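Local atomic coordinates of CarG (PDB entry 4O7J), a protein that probably contributes to intrinsic carbapenem resistance in Serratia and structurally resembles lysozyme inhibitors. Residues R68-N80 against L91-D103. Sequence-based numbering, arbitrary orientation.
Sequences RLSASADFLVQDN and LVTARKTEEDLFD
The antiparallel β-hairpin of strands 78-85 and 88-96 is joined here through D79 and A94, a hydrogen-bonded pair: D79 N reaches A94 O at 2.8 Å, and A94 N returns a bond to D79 O. Two residue pairs further from the hairpin turn, beyond the non-hydrogen-bonded pair Q78 and R95, K96 N donates to V77 O at 2.9 Å. Away from this ladder, V77 and Q78 both face Y67, a classic β-bulge. On the face shared by N80 and T93 the two side chains lie side by side, and T93 OG1 gives its proton to N80 OD1 in the plane of the amide carbonyl (2.7 Å). The β-branch suits T93 here: with OG1 beside its own backbone N (chi1 -62°) the hydroxyl meets N80, while CG2 lies 3.8 Å from Q78 NE2. Q78 OE1 rests against R95 CD. At the end of strand 91-96, the K96 chain runs past L76 O, and a bend at chi3 (67°) brings NZ to L101 O and D103 O; Q141 O is a third acceptor. Apolar side chains close the loops: L101 CB meets L69 CD1 and V77 CG1, and L69 CD2 reaches F102 CB at 3.8 Å, near the plane of the F102 ring. The whole is a regular β-hairpin at the edge of a four-stranded antiparallel sheet, where a buried lysine ties the 97-103 loop to Q141.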
loop_
_atom_site.group_PDB
_atom_site.type_symbol
_atom_site.label_atom_id
_atom_site.label_comp_id
_atom_site.label_asym_id
_atom_site.label_seq_id
_atom_site.Cartn_x
_atom_site.Cartn_y
_atom_site.Cartn_z
ATOM N N ARG A 68 3.788 -11.736 12.980
ATOM C CA ARG A 68 3.850 -12.802 13.969
ATOM C C ARG A 68 4.857 -13.893 13.650
ATOM O O ARG A 68 5.240 -14.072 12.537
ATOM C CB ARG A 68 2.492 -13.425 14.176
ATOM C CG ARG A 68 1.435 -12.434 14.506
ATOM C CD ARG A 68 0.106 -13.061 14.715
ATOM N NE ARG A 68 -0.855 -12.020 14.874
ATOM C CZ ARG A 68 -1.531 -11.766 15.963
ATOM N NH1 ARG A 68 -2.357 -10.744 16.017
ATOM N NH2 ARG A 68 -1.419 -12.551 16.988
ATOM N N LEU A 69 5.270 -14.604 14.673
ATOM C CA LEU A 69 6.184 -15.716 14.528
ATOM C C LEU A 69 5.646 -16.855 13.654
ATOM O O LEU A 69 6.370 -17.484 12.921
ATOM C CB LEU A 69 6.514 -16.262 15.909
ATOM C CG LEU A 69 7.540 -17.356 16.032
ATOM C CD1 LEU A 69 8.807 -17.051 15.256
ATOM C CD2 LEU A 69 7.875 -17.641 17.464
ATOM N N SER A 70 4.359 -17.096 13.751
ATOM C CA SER A 70 3.709 -18.134 12.962
ATOM C C SER A 70 2.244 -17.775 12.888
ATOM O O SER A 70 1.782 -16.865 13.588
ATOM C CB SER A 70 3.889 -19.506 13.641
ATOM O OG SER A 70 3.233 -19.546 14.904
ATOM N N ALA A 71 1.540 -18.540 12.064
ATOM C CA ALA A 71 0.110 -18.366 11.788
ATOM C C ALA A 71 -0.713 -18.251 13.053
ATOM O O ALA A 71 -1.553 -17.359 13.193
ATOM C CB ALA A 71 -0.397 -19.546 10.952
ATOM N N SER A 72 -0.507 -19.176 13.973
ATOM C CA SER A 72 -1.371 -19.248 15.131
ATOM C C SER A 72 -0.866 -18.585 16.392
ATOM O O SER A 72 -1.536 -18.657 17.397
ATOM C CB SER A 72 -1.714 -20.706 15.418
ATOM O OG SER A 72 -1.940 -21.366 14.185
ATOM N N ALA A 73 0.312 -17.976 16.350
ATOM C CA ALA A 73 0.822 -17.289 17.515
ATOM C C ALA A 73 -0.104 -16.165 18.002
ATOM O O ALA A 73 -0.612 -15.414 17.231
ATOM C CB ALA A 73 2.228 -16.784 17.264
ATOM N N ASP A 74 -0.307 -16.105 19.301
ATOM C CA ASP A 74 -1.131 -15.087 19.921
ATOM C C ASP A 74 -0.250 -13.955 20.521
ATOM O O ASP A 74 -0.511 -13.424 21.551
ATOM C CB ASP A 74 -2.086 -15.750 20.919
ATOM C CG ASP A 74 -2.836 -16.946 20.294
ATOM O OD1 ASP A 74 -3.241 -16.867 19.137
ATOM O OD2 ASP A 74 -2.998 -17.985 20.946
ATOM N N PHE A 75 0.795 -13.613 19.806
ATOM C CA PHE A 75 1.574 -12.456 20.144
ATOM C C PHE A 75 2.244 -11.905 18.923
ATOM O O PHE A 75 2.370 -12.595 17.991
ATOM C CB PHE A 75 2.591 -12.814 21.212
ATOM C CG PHE A 75 3.594 -13.832 20.794
ATOM C CD1 PHE A 75 3.364 -15.179 20.967
ATOM C CD2 PHE A 75 4.796 -13.443 20.249
ATOM C CE1 PHE A 75 4.298 -16.090 20.602
ATOM C CE2 PHE A 75 5.714 -14.369 19.860
ATOM C CZ PHE A 75 5.454 -15.693 20.026
ATOM N N LEU A 76 2.628 -10.642 18.977
ATOM C CA LEU A 76 3.295 -9.998 17.892
ATOM C C LEU A 76 4.811 -10.037 18.145
ATOM O O LEU A 76 5.299 -9.743 19.259
ATOM C CB LEU A 76 2.833 -8.569 17.819
ATOM C CG LEU A 76 1.339 -8.425 17.427
ATOM C CD1 LEU A 76 0.950 -6.977 17.436
ATOM C CD2 LEU A 76 1.090 -9.028 16.076
ATOM N N VAL A 77 5.522 -10.211 17.065
ATOM C CA VAL A 77 6.955 -9.980 16.986
ATOM C C VAL A 77 7.304 -8.536 16.503
ATOM O O VAL A 77 8.351 -8.026 16.818
ATOM C CB VAL A 77 7.674 -11.071 16.187
ATOM C CG1 VAL A 77 7.532 -12.439 16.891
ATOM C CG2 VAL A 77 7.103 -11.178 14.810
ATOM N N GLN A 78 6.429 -7.901 15.730
ATOM C CA GLN A 78 6.629 -6.570 15.285
ATOM C C GLN A 78 5.271 -5.877 15.205
ATOM O O GLN A 78 4.278 -6.486 14.760
ATOM C CB GLN A 78 7.343 -6.567 13.923
ATOM C CG GLN A 78 7.726 -5.214 13.364
ATOM C CD GLN A 78 8.943 -5.298 12.398
ATOM O OE1 GLN A 78 9.783 -6.179 12.504
ATOM N NE2 GLN A 78 9.046 -4.374 11.508
ATOM N N ASP A 79 5.237 -4.613 15.656
ATOM C CA ASP A 79 4.018 -3.779 15.610
ATOM C C ASP A 79 4.390 -2.381 15.248
ATOM O O ASP A 79 5.560 -1.995 15.325
ATOM C CB ASP A 79 3.276 -3.782 16.922
ATOM C CG ASP A 79 1.813 -3.435 16.811
ATOM O OD1 ASP A 79 1.222 -3.324 15.688
ATOM O OD2 ASP A 79 1.231 -3.271 17.906
ATOM N N ASN A 80 3.420 -1.619 14.765
ATOM C CA ASN A 80 3.577 -0.204 14.486
ATOM C C ASN A 80 2.443 0.561 15.080
ATOM O O ASN A 80 1.315 0.097 15.055
ATOM C CB ASN A 80 3.642 0.047 12.955
ATOM C CG ASN A 80 4.634 -0.836 12.284
ATOM O OD1 ASN A 80 5.816 -0.559 12.285
ATOM N ND2 ASN A 80 4.161 -1.918 11.719
ATOM N N LEU A 91 5.633 7.824 14.218
ATOM C CA LEU A 91 5.390 6.412 14.002
ATOM C C LEU A 91 6.411 5.610 14.806
ATOM O O LEU A 91 7.608 5.861 14.679
ATOM C CB LEU A 91 5.510 6.118 12.532
ATOM C CG LEU A 91 5.219 4.650 12.178
ATOM C CD1 LEU A 91 3.801 4.181 12.543
ATOM C CD2 LEU A 91 5.474 4.493 10.695
ATOM N N VAL A 92 5.962 4.655 15.580
ATOM C CA VAL A 92 6.793 3.888 16.479
ATOM C C VAL A 92 6.658 2.410 16.205
ATOM O O VAL A 92 5.564 1.831 16.310
ATOM C CB VAL A 92 6.480 4.181 17.927
ATOM C CG1 VAL A 92 7.518 3.457 18.820
ATOM C CG2 VAL A 92 6.542 5.694 18.160
ATOM N N THR A 93 7.773 1.816 15.787
ATOM C CA THR A 93 7.831 0.390 15.490
ATOM C C THR A 93 8.345 -0.305 16.734
ATOM O O THR A 93 9.443 0.021 17.211
ATOM C CB THR A 93 8.694 0.050 14.249
ATOM O OG1 THR A 93 8.125 0.678 13.096
ATOM C CG2 THR A 93 8.747 -1.465 13.987
ATOM N N ALA A 94 7.568 -1.259 17.258
ATOM C CA ALA A 94 8.065 -2.132 18.335
ATOM C C ALA A 94 8.493 -3.455 17.717
ATOM O O ALA A 94 7.689 -4.121 16.976
ATOM C CB ALA A 94 6.979 -2.365 19.308
ATOM N N ARG A 95 9.696 -3.938 18.028
ATOM C CA ARG A 95 10.151 -5.186 17.457
ATOM C C ARG A 95 10.845 -6.009 18.555
ATOM O O ARG A 95 11.687 -5.473 19.249
ATOM C CB ARG A 95 11.157 -4.910 16.303
ATOM C CG ARG A 95 11.658 -6.177 15.603
ATOM C CD ARG A 95 12.417 -5.940 14.306
ATOM N NE ARG A 95 13.692 -5.311 14.617
ATOM C CZ ARG A 95 14.800 -5.947 15.037
ATOM N NH1 ARG A 95 14.867 -7.269 15.161
ATOM N NH2 ARG A 95 15.870 -5.229 15.329
ATOM N N LYS A 96 10.515 -7.295 18.645
ATOM C CA LYS A 96 11.299 -8.294 19.439
ATOM C C LYS A 96 12.623 -8.510 18.792
ATOM O O LYS A 96 12.706 -8.843 17.584
ATOM C CB LYS A 96 10.525 -9.576 19.605
ATOM C CG LYS A 96 9.203 -9.378 20.334
ATOM C CD LYS A 96 8.527 -10.645 20.766
ATOM C CE LYS A 96 9.326 -11.355 21.845
ATOM N NZ LYS A 96 8.700 -12.592 22.209
ATOM N N THR A 97 13.710 -8.286 19.531
ATOM C CA THR A 97 15.051 -8.275 18.920
ATOM C C THR A 97 15.864 -9.582 19.038
ATOM O O THR A 97 16.834 -9.753 18.337
ATOM C CB THR A 97 15.896 -7.103 19.456
ATOM O OG1 THR A 97 16.026 -7.240 20.847
ATOM C CG2 THR A 97 15.204 -5.739 19.152
ATOM N N GLU A 98 15.463 -10.491 19.919
ATOM C CA GLU A 98 16.307 -11.654 20.207
ATOM C C GLU A 98 16.101 -12.674 19.099
ATOM O O GLU A 98 15.088 -12.652 18.461
ATOM C CB GLU A 98 15.967 -12.240 21.551
ATOM C CG GLU A 98 15.999 -11.192 22.695
ATOM C CD GLU A 98 16.281 -11.784 24.059
ATOM O OE1 GLU A 98 16.841 -12.932 24.039
ATOM O OE2 GLU A 98 15.981 -11.101 25.130
ATOM N N GLU A 99 17.048 -13.573 18.895
ATOM C CA GLU A 99 16.833 -14.691 17.918
ATOM C C GLU A 99 15.650 -15.565 18.349
ATOM O O GLU A 99 14.811 -16.001 17.552
ATOM C CB GLU A 99 18.121 -15.514 17.822
ATOM C CG GLU A 99 18.074 -16.690 16.808
ATOM C CD GLU A 99 17.168 -17.853 17.232
ATOM O OE1 GLU A 99 17.238 -18.221 18.438
ATOM O OE2 GLU A 99 16.328 -18.371 16.392
ATOM N N ASP A 100 15.561 -15.816 19.627
ATOM C CA ASP A 100 14.451 -16.630 20.199
ATOM C C ASP A 100 13.235 -15.724 20.391
ATOM O O ASP A 100 12.942 -15.298 21.521
ATOM C CB ASP A 100 14.912 -17.250 21.542
ATOM C CG ASP A 100 13.836 -18.098 22.243
ATOM O OD1 ASP A 100 12.962 -18.659 21.566
ATOM O OD2 ASP A 100 13.896 -18.207 23.508
ATOM N N LEU A 101 12.474 -15.606 19.342
ATOM C CA LEU A 101 11.313 -14.769 19.252
ATOM C C LEU A 101 10.119 -15.286 20.041
ATOM O O LEU A 101 9.118 -14.552 20.272
ATOM C CB LEU A 101 10.906 -14.600 17.778
ATOM C CG LEU A 101 11.944 -13.842 16.917
ATOM C CD1 LEU A 101 11.525 -13.875 15.461
ATOM C CD2 LEU A 101 12.074 -12.386 17.400
ATOM N N PHE A 102 10.139 -16.565 20.368
ATOM C CA PHE A 102 9.032 -17.155 21.094
ATOM C C PHE A 102 9.026 -16.770 22.576
ATOM O O PHE A 102 7.968 -16.690 23.206
ATOM C CB PHE A 102 9.079 -18.657 20.957
ATOM C CG PHE A 102 7.936 -19.384 21.618
ATOM C CD1 PHE A 102 6.700 -19.488 20.973
ATOM C CD2 PHE A 102 8.079 -19.900 22.892
ATOM C CE1 PHE A 102 5.629 -20.115 21.586
ATOM C CE2 PHE A 102 6.992 -20.539 23.512
ATOM C CZ PHE A 102 5.802 -20.676 22.832
ATOM N N ASP A 103 10.177 -16.609 23.168
ATOM C CA ASP A 103 10.186 -16.392 24.610
ATOM C C ASP A 103 10.036 -14.888 24.880
ATOM O O ASP A 103 10.222 -14.032 23.974
ATOM C CB ASP A 103 11.457 -16.910 25.261
ATOM C CG ASP A 103 11.435 -18.476 25.418
ATOM O OD1 ASP A 103 10.472 -19.021 26.056
ATOM O OD2 ASP A 103 12.384 -19.097 24.887
#